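Local coordinates for protein fusion DH (Streptomyces sp. MJ635-86F5, PDB 6K97) that probably dehydrates a polyketide intermediate in cremimycin biosynthesis, as a double-hotdog dehydratase domain whose split parts are here joined in an engineered fusion, at residues H34-T39 against V79-H84; D64-G69 against G210-E215; A232-G237 against P252-A257. All blocks are in the same frame, centred on the assembly; numbering follows the deposited sequence.

The construct joins two hotdog folds, and the three contacts sample both and their junction. Contact 1 lies in the N-terminal part, against helix 75-88; contact 3 lies in the C-terminal, CmiP2-derived part and pairs strand 229-235 with helix 252-266. Contact 2 bridges the parts through strands 65-67 and 211-213. Along the chain contacts 1 and 2 alternate their segments, and contact 3 follows both. The centres of 1 and 2 lie about 23 Å apart, of 1 and 3 about 18 Å, of 2 and 3 about 15 Å. Contact 3 touches both others: Pro-252 and Leu-255 pack on helix 75-88, while Asp-256 reaches His-65 and Tyr-213, so both helices join in one double hotdog.

Contact 1 of 3, residues H34-T39 against V79-H84; sequences HPLLAT and VELALH
His-34 meets Glu-80 and His-84 on helix 75-88, the long helix that the sheet wraps in the N-terminal hotdog of the fusion; the loop before strand 39-42 thereby lies along one side of that helix. A chi1 of -168° swings the His-34 ring toward Glu-80, and imidazole and carboxylate meet head-on, almost in one plane, 17° apart. His-34 NE2 donates to Glu-80 OE2 at 2.7 Å with an N-H...O angle of 164°, and the oxygen receives it on its anti lone pair. The carboxylate has further partners: OE2 also accepts from His-249 N and OE1 from Val-250 N, both in the CmiP2-derived part.

The two histidine side chains run antiparallel alongside one another, their rings obliquely inclined. His-34 CB sits over the middle of the His-84 ring, 4.0 Å from the centroid, a CH-pi contact, while His-34 CD2 comes within 3.5 Å of His-84 ND1. The His-84 nitrogens have hydrogen-bond partners elsewhere, ND1 with His-249 NE2 and NE2 with Thr-32 OG1.

A small apolar cluster completes the interface. Leu-81 CD2 is the shared methyl, 3.8 Å from Leu-37 CG and 3.9 Å from Leu-36 CB; Leu-81 also packs on Leu-113 and Val-115 of strand 110-117. Leu-37 CD1 reaches His-84 CD2 at 4.0 Å. Bonds at both nitrogens probably limit the rotation of the His-34 ring: besides the Glu-80 bond, ND1 accepts from Leu-36 N at 3.2 Å, with that N-H tilted from the ring plane.

Contact 2 of 3, residues D64-G69 against G210-E215; sequences DHTIAG and GFQYGE. With SO4 (sulfate ion), chain C.
Ala-68 and Gly-210 fasten one end of an antiparallel pairing between strand 65-67 of the N-terminal part and the weakly bonded strand 211-213 of the CmiP2-derived part, two parts joined in this engineered fusion. Three backbone bonds hold it. Ala-68 N reaches Gly-210 O at 2.7 Å, in the carbonyl plane on a lone pair; Gln-212 N donates to Thr-66 O, though bent at 134°; Gly-214 N meets Asp-64 O at 2.8 Å.

Among side chains, Gln-212 adds the polar link. Its chain bends at chi2 (145°), which brings OE1 back to Gly-69 N at 2.8 Å, the N-H lying in the amide plane on a lone pair. Replacing this glutamine by an alanine removes OE1 and would probably leave Gly-69 N without this acceptor.

Apolar and aromatic contacts gather on the other face. Ile-67 CD1 lies 4.0 Å from Phe-211 CD1. His-65 CD2 comes to the edge of the Tyr-213 ring, 3.7 Å from CE1. A water bonds Tyr-213 OH and, weakly, His-65 NE2.

At the far end a sulfate, probably from crystallisation, accepts a hydrogen bond from Glu-215 N at its O1 and is also held by Arg-218.

His-65 and Gly-69 fit the HxxxGxxxxP signature of polyketide dehydratases. Strand 65-67 lies between 70-71 and 211-213; His-65 and Tyr-213 abut Asp-256 on helix 252-266, Phe-211 packs on strand 273-284, and Ile-67 on helix 329-334.

Contact 3 of 3, residues A232-G237 against P252-A257; sequences ADVEVG and PALLDA
In the C-terminal hotdog, the CmiP2-derived part of the fusion, strand 229-235 lies against the first turns of helix 252-266, the helix that the sheet wraps. The axes of strand 232-235 and helix 252-257 approach to 7.5 Å and run nearly antiparallel, at 160°. The chain passes from one to the other through a connection without regular secondary structure.

Val-234 points at the helix and carries about half of the contact from its side, and its two methyls divide the work. CG2 meets Leu-254 CD1 at 3.6 Å, the side chains crossing at a slant, while CG1 leans over the next turn, 4.0 Å from Ala-257 CB and 3.8 Å from Ala-257 C. A chi1 of -54° sets CG1 anti to the carbonyl carbon and puts CG2 between the backbone N and that carbon. One valine thus spans two helix residues three apart.

Leu-254 answers from the helix. Its CB points past the strand rather than at it, but with CG anti to the backbone N (chi1 -171°) the CD1 methyl is carried to the backbone, 3.6 Å from Glu-235 CA and 4.1 Å from Val-236 N. Val-236 adds a looser touch, CG2 to Leu-254 CB at 4.3 Å. Leu-292 of strand 291-298 packs on both Val-234 and Leu-254. Polar ties go elsewhere: Asp-233 forms a salt bridge with Arg-293, and Asp-256 bonds His-260.

Side chain meets side chain through carbons alone, the segments share no hydrogen bond, and Val-234, Val-236, Leu-254 and Ala-257 are buried, which implies that strand and helix are held by shape and apolar burial.

Contact 1 of 3, residues H34-T39 against V79-H84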
loop_
_atom_site.group_PDB
_atom_site.type_symbol
_atom_site.label_atom_id
_atom_site.label_comp_id
_atom_site.label_asym_id
_atom_site.label_seq_id
_atom_site.Cartn_x
_atom_site.Cartn_y
_atom_site.Cartn_z
ATOM N N HIS A 34 -6.834 0.339 -14.161
ATOM C CA HIS A 34 -7.307 -1.031 -14.387
ATOM C C HIS A 34 -8.725 -1.134 -13.914
ATOM O O HIS A 34 -9.081 -0.491 -12.974
ATOM C CB HIS A 34 -6.416 -2.002 -13.620
ATOM C CG HIS A 34 -6.622 -3.426 -13.987
ATOM N ND1 HIS A 34 -7.463 -4.263 -13.286
ATOM C CD2 HIS A 34 -6.132 -4.158 -15.006
ATOM C CE1 HIS A 34 -7.449 -5.458 -13.840
ATOM N NE2 HIS A 34 -6.647 -5.423 -14.882
ATOM N N PRO A 35 -9.539 -2.007 -14.512
ATOM C CA PRO A 35 -10.934 -2.119 -14.051
ATOM C C PRO A 35 -11.174 -2.650 -12.609
ATOM O O PRO A 35 -12.229 -2.388 -12.066
ATOM C CB PRO A 35 -11.574 -3.054 -15.075
ATOM C CG PRO A 35 -10.722 -2.890 -16.308
ATOM C CD PRO A 35 -9.309 -2.715 -15.779
ATOM N N LEU A 36 -10.246 -3.408 -12.030
ATOM C CA LEU A 36 -10.368 -3.955 -10.656
ATOM C C LEU A 36 -9.411 -3.375 -9.598
ATOM O O LEU A 36 -9.493 -3.727 -8.452
ATOM C CB LEU A 36 -10.148 -5.462 -10.685
ATOM C CG LEU A 36 -11.046 -6.200 -11.680
ATOM C CD1 LEU A 36 -10.655 -7.662 -11.886
ATOM C CD2 LEU A 36 -12.508 -6.129 -11.275
ATOM N N LEU A 37 -8.485 -2.502 -9.976
ATOM C CA LEU A 37 -7.529 -1.927 -9.036
ATOM C C LEU A 37 -7.531 -0.423 -9.185
ATOM O O LEU A 37 -7.569 0.092 -10.299
ATOM C CB LEU A 37 -6.144 -2.483 -9.288
ATOM C CG LEU A 37 -6.022 -3.992 -9.107
ATOM C CD1 LEU A 37 -4.707 -4.517 -9.630
ATOM C CD2 LEU A 37 -6.184 -4.356 -7.653
ATOM N N ALA A 38 -7.507 0.276 -8.058
ATOM C CA ALA A 38 -7.431 1.724 -8.020
ATOM C C ALA A 38 -5.980 2.295 -7.834
ATOM O O ALA A 38 -5.681 3.344 -8.368
ATOM C CB ALA A 38 -8.334 2.228 -6.905
ATOM N N THR A 39 -5.106 1.613 -7.086
ATOM C CA THR A 39 -3.773 2.127 -6.713
ATOM C C THR A 39 -2.615 1.164 -7.043
ATOM O O THR A 39 -2.803 -0.036 -7.159
ATOM C CB THR A 39 -3.667 2.417 -5.181
ATOM O OG1 THR A 39 -3.640 1.181 -4.448
ATOM C CG2 THR A 39 -4.809 3.291 -4.669
ATOM N N VAL A 79 -5.890 -14.387 -12.210
ATOM C CA VAL A 79 -4.876 -14.290 -13.264
ATOM C C VAL A 79 -4.740 -12.866 -13.805
ATOM O O VAL A 79 -3.600 -12.353 -13.939
ATOM C CB VAL A 79 -5.197 -15.215 -14.401
ATOM C CG1 VAL A 79 -4.231 -15.031 -15.543
ATOM C CG2 VAL A 79 -5.083 -16.655 -13.921
ATOM N N GLU A 80 -5.881 -12.216 -14.082
ATOM C CA GLU A 80 -5.825 -10.877 -14.595
ATOM C C GLU A 80 -5.098 -9.934 -13.583
ATOM O O GLU A 80 -4.265 -9.109 -13.970
ATOM C CB GLU A 80 -7.197 -10.360 -14.903
ATOM C CG GLU A 80 -7.261 -8.857 -15.261
ATOM C CD GLU A 80 -6.537 -8.487 -16.556
ATOM O OE1 GLU A 80 -6.161 -9.421 -17.367
ATOM O OE2 GLU A 80 -6.396 -7.264 -16.805
ATOM N N LEU A 81 -5.425 -10.091 -12.295
ATOM C CA LEU A 81 -4.835 -9.237 -11.299
ATOM C C LEU A 81 -3.320 -9.408 -11.313
ATOM O O LEU A 81 -2.614 -8.427 -11.299
ATOM C CB LEU A 81 -5.382 -9.575 -9.928
ATOM C CG LEU A 81 -6.835 -9.146 -9.749
ATOM C CD1 LEU A 81 -7.427 -9.740 -8.509
ATOM C CD2 LEU A 81 -7.002 -7.639 -9.767
ATOM N N ALA A 82 -2.837 -10.656 -11.395
ATOM C CA ALA A 82 -1.423 -10.926 -11.452
ATOM C C ALA A 82 -0.769 -10.367 -12.743
ATOM O O ALA A 82 0.331 -9.859 -12.695
ATOM C CB ALA A 82 -1.173 -12.413 -11.355
ATOM N N LEU A 83 -1.471 -10.448 -13.863
ATOM C CA LEU A 83 -0.988 -9.848 -15.099
ATOM C C LEU A 83 -0.770 -8.347 -14.900
ATOM O O LEU A 83 0.281 -7.840 -15.299
ATOM C CB LEU A 83 -1.933 -10.114 -16.274
ATOM C CG LEU A 83 -1.928 -11.604 -16.701
ATOM C CD1 LEU A 83 -3.067 -11.904 -17.663
ATOM C CD2 LEU A 83 -0.593 -12.023 -17.306
ATOM N N HIS A 84 -1.687 -7.652 -14.222
ATOM C CA HIS A 84 -1.480 -6.232 -13.992
ATOM C C HIS A 84 -0.233 -5.999 -13.125
ATOM O O HIS A 84 0.653 -5.175 -13.452
ATOM C CB HIS A 84 -2.687 -5.562 -13.385
ATOM C CG HIS A 84 -2.640 -4.080 -13.478
ATOM N ND1 HIS A 84 -2.781 -3.404 -14.676
ATOM C CD2 HIS A 84 -2.374 -3.134 -12.545
ATOM C CE1 HIS A 84 -2.640 -2.104 -14.469
ATOM N NE2 HIS A 84 -2.373 -1.916 -13.192
#

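Contact 2 of 3, residues D64-G69 against G210-E215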
loop_
_atom_site.group_PDB
_atom_site.type_symbol
_atom_site.label_atom_id
_atom_site.label_comp_id
_atom_site.label_asym_id
_atom_site.label_seq_id
_atom_site.Cartn_x
_atom_site.Cartn_y
_atom_site.Cartn_z
ATOM N N ASP A 64 -22.480 -13.178 -13.356
ATOM C CA ASP A 64 -22.652 -14.287 -14.315
ATOM C C ASP A 64 -21.660 -15.458 -14.108
ATOM O O ASP A 64 -21.683 -16.423 -14.908
ATOM C CB ASP A 64 -22.576 -13.780 -15.763
ATOM C CG ASP A 64 -23.760 -12.910 -16.148
ATOM O OD1 ASP A 64 -24.768 -12.970 -15.414
ATOM O OD2 ASP A 64 -23.662 -12.140 -17.166
ATOM N N HIS A 65 -20.780 -15.361 -13.097
ATOM C CA HIS A 65 -19.884 -16.472 -12.741
ATOM C C HIS A 65 -20.295 -17.104 -11.418
ATOM O O HIS A 65 -19.736 -16.807 -10.364
ATOM C CB HIS A 65 -18.412 -16.063 -12.726
ATOM C CG HIS A 65 -17.487 -17.210 -12.515
ATOM N ND1 HIS A 65 -16.980 -17.536 -11.279
ATOM C CD2 HIS A 65 -17.036 -18.165 -13.369
ATOM C CE1 HIS A 65 -16.229 -18.622 -11.388
ATOM N NE2 HIS A 65 -16.252 -19.028 -12.644
ATOM N N THR A 66 -21.285 -17.995 -11.508
ATOM C CA THR A 66 -21.890 -18.643 -10.359
ATOM C C THR A 66 -21.689 -20.145 -10.504
ATOM O O THR A 66 -21.913 -20.713 -11.568
ATOM C CB THR A 66 -23.365 -18.202 -10.255
ATOM O OG1 THR A 66 -23.384 -16.759 -10.075
ATOM C CG2 THR A 66 -24.079 -18.813 -9.050
ATOM N N ILE A 67 -21.193 -20.754 -9.430
ATOM C CA ILE A 67 -20.860 -22.174 -9.353
ATOM C C ILE A 67 -21.672 -22.816 -8.200
ATOM O O ILE A 67 -21.536 -22.429 -7.032
ATOM C CB ILE A 67 -19.366 -22.342 -9.049
ATOM C CG1 ILE A 67 -18.509 -21.597 -10.053
ATOM C CG2 ILE A 67 -18.970 -23.800 -9.073
ATOM C CD1 ILE A 67 -18.574 -22.101 -11.476
ATOM N N ALA A 68 -22.575 -23.723 -8.548
ATOM C CA ALA A 68 -23.458 -24.381 -7.552
ATOM C C ALA A 68 -24.156 -23.416 -6.604
ATOM O O ALA A 68 -24.161 -23.633 -5.444
ATOM C CB ALA A 68 -22.670 -25.389 -6.744
ATOM N N GLY A 69 -24.734 -22.351 -7.128
ATOM C CA GLY A 69 -25.448 -21.351 -6.325
ATOM C C GLY A 69 -24.597 -20.254 -5.703
ATOM O O GLY A 69 -25.140 -19.270 -5.226
ATOM N N GLY A 210 -23.755 -27.649 -12.254
ATOM C CA GLY A 210 -23.458 -26.551 -11.354
ATOM C C GLY A 210 -22.627 -25.375 -11.893
ATOM O O GLY A 210 -22.343 -24.420 -11.161
ATOM N N PHE A 211 -22.202 -25.455 -13.144
ATOM C CA PHE A 211 -21.530 -24.340 -13.771
ATOM C C PHE A 211 -22.592 -23.393 -14.340
ATOM O O PHE A 211 -22.983 -23.501 -15.495
ATOM C CB PHE A 211 -20.594 -24.825 -14.886
ATOM C CG PHE A 211 -19.502 -25.743 -14.412
ATOM C CD1 PHE A 211 -18.295 -25.237 -13.955
ATOM C CD2 PHE A 211 -19.670 -27.108 -14.425
ATOM C CE1 PHE A 211 -17.285 -26.082 -13.502
ATOM C CE2 PHE A 211 -18.673 -27.951 -13.967
ATOM C CZ PHE A 211 -17.472 -27.442 -13.501
ATOM N N GLN A 212 -23.068 -22.478 -13.516
ATOM C CA GLN A 212 -24.188 -21.657 -13.901
ATOM C C GLN A 212 -23.725 -20.345 -14.511
ATOM O O GLN A 212 -23.848 -19.286 -13.913
ATOM C CB GLN A 212 -25.065 -21.413 -12.690
ATOM C CG GLN A 212 -25.660 -22.723 -12.181
ATOM C CD GLN A 212 -25.835 -22.837 -10.673
ATOM O OE1 GLN A 212 -25.256 -22.099 -9.876
ATOM N NE2 GLN A 212 -26.596 -23.830 -10.285
ATOM N N TYR A 213 -23.205 -20.424 -15.722
ATOM C CA TYR A 213 -22.629 -19.276 -16.384
ATOM C C TYR A 213 -23.735 -18.384 -16.969
ATOM O O TYR A 213 -24.468 -18.816 -17.845
ATOM C CB TYR A 213 -21.697 -19.734 -17.498
ATOM C CG TYR A 213 -20.472 -20.526 -17.003
ATOM C CD1 TYR A 213 -19.576 -19.973 -16.075
ATOM C CD2 TYR A 213 -20.161 -21.781 -17.546
ATOM C CE1 TYR A 213 -18.450 -20.673 -15.663
ATOM C CE2 TYR A 213 -19.037 -22.451 -17.175
ATOM C CZ TYR A 213 -18.191 -21.900 -16.206
ATOM O OH TYR A 213 -17.098 -22.593 -15.801
ATOM N N GLY A 214 -23.820 -17.132 -16.496
ATOM C CA GLY A 214 -24.664 -16.151 -17.141
ATOM C C GLY A 214 -24.033 -15.637 -18.435
ATOM O O GLY A 214 -22.987 -16.111 -18.883
ATOM N N GLU A 215 -24.685 -14.650 -19.027
ATOM C CA GLU A 215 -24.429 -14.259 -20.383
ATOM C C GLU A 215 -22.989 -13.825 -20.614
ATOM O O GLU A 215 -22.369 -14.187 -21.634
ATOM C CB GLU A 215 -25.442 -13.214 -20.838
ATOM C CG GLU A 215 -25.502 -13.171 -22.361
ATOM C CD GLU A 215 -26.523 -12.186 -22.905
ATOM O OE1 GLU A 215 -27.385 -11.686 -22.111
ATOM O OE2 GLU A 215 -26.424 -11.928 -24.131
HETATM S S SO4 C . -28.539 -15.306 -18.434
HETATM O O1 SO4 C . -27.453 -14.368 -18.006
HETATM O O2 SO4 C . -28.144 -16.709 -18.160
HETATM O O3 SO4 C . -29.764 -15.026 -17.636
HETATM O O4 SO4 C . -28.860 -15.168 -19.893
HETATM O O HOH W 1 -14.767 -21.475 -14.346
#

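Contact 3 of 3, residues A232-G237 against P252-A257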
loop_
_atom_site.group_PDB
_atom_site.type_symbol
_atom_site.label_atom_id
_atom_site.label_comp_id
_atom_site.label_asym_id
_atom_site.label_seq_id
_atom_site.Cartn_x
_atom_site.Cartn_y
_atom_site.Cartn_z
ATOM N N ALA A 232 -10.953 -23.497 -30.259
ATOM C CA ALA A 232 -12.118 -22.749 -29.808
ATOM C C ALA A 232 -12.105 -21.299 -30.270
ATOM O O ALA A 232 -11.071 -20.635 -30.169
ATOM C CB ALA A 232 -12.146 -22.790 -28.297
ATOM N N ASP A 233 -13.240 -20.800 -30.755
ATOM C CA ASP A 233 -13.423 -19.372 -30.922
ATOM C C ASP A 233 -14.161 -18.869 -29.684
ATOM O O ASP A 233 -15.237 -19.361 -29.358
ATOM C CB ASP A 233 -14.216 -19.051 -32.180
ATOM C CG ASP A 233 -13.412 -19.238 -33.445
ATOM O OD1 ASP A 233 -12.282 -19.771 -33.390
ATOM O OD2 ASP A 233 -13.890 -18.813 -34.506
ATOM N N VAL A 234 -13.558 -17.907 -28.992
ATOM C CA VAL A 234 -14.168 -17.285 -27.832
ATOM C C VAL A 234 -14.246 -15.780 -28.044
ATOM O O VAL A 234 -13.464 -15.192 -28.780
ATOM C CB VAL A 234 -13.423 -17.627 -26.514
ATOM C CG1 VAL A 234 -13.298 -19.120 -26.363
ATOM C CG2 VAL A 234 -12.024 -17.043 -26.481
ATOM N N GLU A 235 -15.229 -15.183 -27.401
ATOM C CA GLU A 235 -15.502 -13.760 -27.471
ATOM C C GLU A 235 -16.100 -13.372 -26.110
ATOM O O GLU A 235 -16.387 -14.241 -25.323
ATOM C CB GLU A 235 -16.433 -13.425 -28.617
ATOM C CG GLU A 235 -16.062 -12.082 -29.250
ATOM C CD GLU A 235 -16.774 -11.807 -30.568
ATOM O OE1 GLU A 235 -17.720 -12.582 -30.914
ATOM O OE2 GLU A 235 -16.392 -10.807 -31.220
ATOM N N VAL A 236 -16.181 -12.086 -25.786
ATOM C CA VAL A 236 -16.776 -11.691 -24.509
ATOM C C VAL A 236 -18.298 -11.686 -24.681
ATOM O O VAL A 236 -18.834 -10.951 -25.537
ATOM C CB VAL A 236 -16.300 -10.288 -24.058
ATOM C CG1 VAL A 236 -16.887 -9.938 -22.699
ATOM C CG2 VAL A 236 -14.793 -10.246 -23.990
ATOM N N GLY A 237 -18.985 -12.500 -23.883
ATOM C CA GLY A 237 -20.445 -12.581 -23.925
ATOM C C GLY A 237 -21.097 -11.310 -23.401
ATOM O O GLY A 237 -20.540 -10.637 -22.535
ATOM N N PRO A 252 -11.198 -11.534 -18.098
ATOM C CA PRO A 252 -11.378 -12.797 -17.431
ATOM C C PRO A 252 -12.454 -13.714 -18.037
ATOM O O PRO A 252 -12.261 -14.910 -18.045
ATOM C CB PRO A 252 -11.775 -12.374 -16.038
ATOM C CG PRO A 252 -11.054 -11.078 -15.826
ATOM C CD PRO A 252 -11.094 -10.415 -17.159
ATOM N N ALA A 253 -13.545 -13.157 -18.569
ATOM C CA ALA A 253 -14.575 -13.957 -19.293
ATOM C C ALA A 253 -14.040 -14.607 -20.588
ATOM O O ALA A 253 -14.412 -15.734 -20.943
ATOM C CB ALA A 253 -15.790 -13.096 -19.618
ATOM N N LEU A 254 -13.139 -13.917 -21.264
ATOM C CA LEU A 254 -12.581 -14.420 -22.529
ATOM C C LEU A 254 -11.686 -15.580 -22.223
ATOM O O LEU A 254 -11.832 -16.716 -22.784
ATOM C CB LEU A 254 -11.831 -13.324 -23.184
ATOM C CG LEU A 254 -11.295 -13.391 -24.572
ATOM C CD1 LEU A 254 -12.416 -13.599 -25.564
ATOM C CD2 LEU A 254 -10.590 -12.049 -24.836
ATOM N N LEU A 255 -10.819 -15.381 -21.250
ATOM C CA LEU A 255 -9.910 -16.472 -20.870
ATOM C C LEU A 255 -10.664 -17.637 -20.255
ATOM O O LEU A 255 -10.361 -18.777 -20.560
ATOM C CB LEU A 255 -8.868 -15.968 -19.912
ATOM C CG LEU A 255 -7.752 -16.992 -19.656
ATOM C CD1 LEU A 255 -6.923 -17.283 -20.880
ATOM C CD2 LEU A 255 -6.833 -16.394 -18.608
ATOM N N ASP A 256 -11.669 -17.362 -19.413
ATOM C CA ASP A 256 -12.463 -18.464 -18.835
ATOM C C ASP A 256 -13.223 -19.243 -19.927
ATOM O O ASP A 256 -13.367 -20.452 -19.821
ATOM C CB ASP A 256 -13.454 -17.926 -17.810
ATOM C CG ASP A 256 -14.012 -18.991 -16.893
ATOM O OD1 ASP A 256 -13.241 -19.700 -16.246
ATOM O OD2 ASP A 256 -15.246 -19.070 -16.758
ATOM N N ALA A 257 -13.743 -18.549 -20.940
ATOM C CA ALA A 257 -14.509 -19.238 -21.991
ATOM C C ALA A 257 -13.627 -20.195 -22.775
ATOM O O ALA A 257 -14.066 -21.270 -23.195
ATOM C CB ALA A 257 -15.144 -18.256 -22.918
#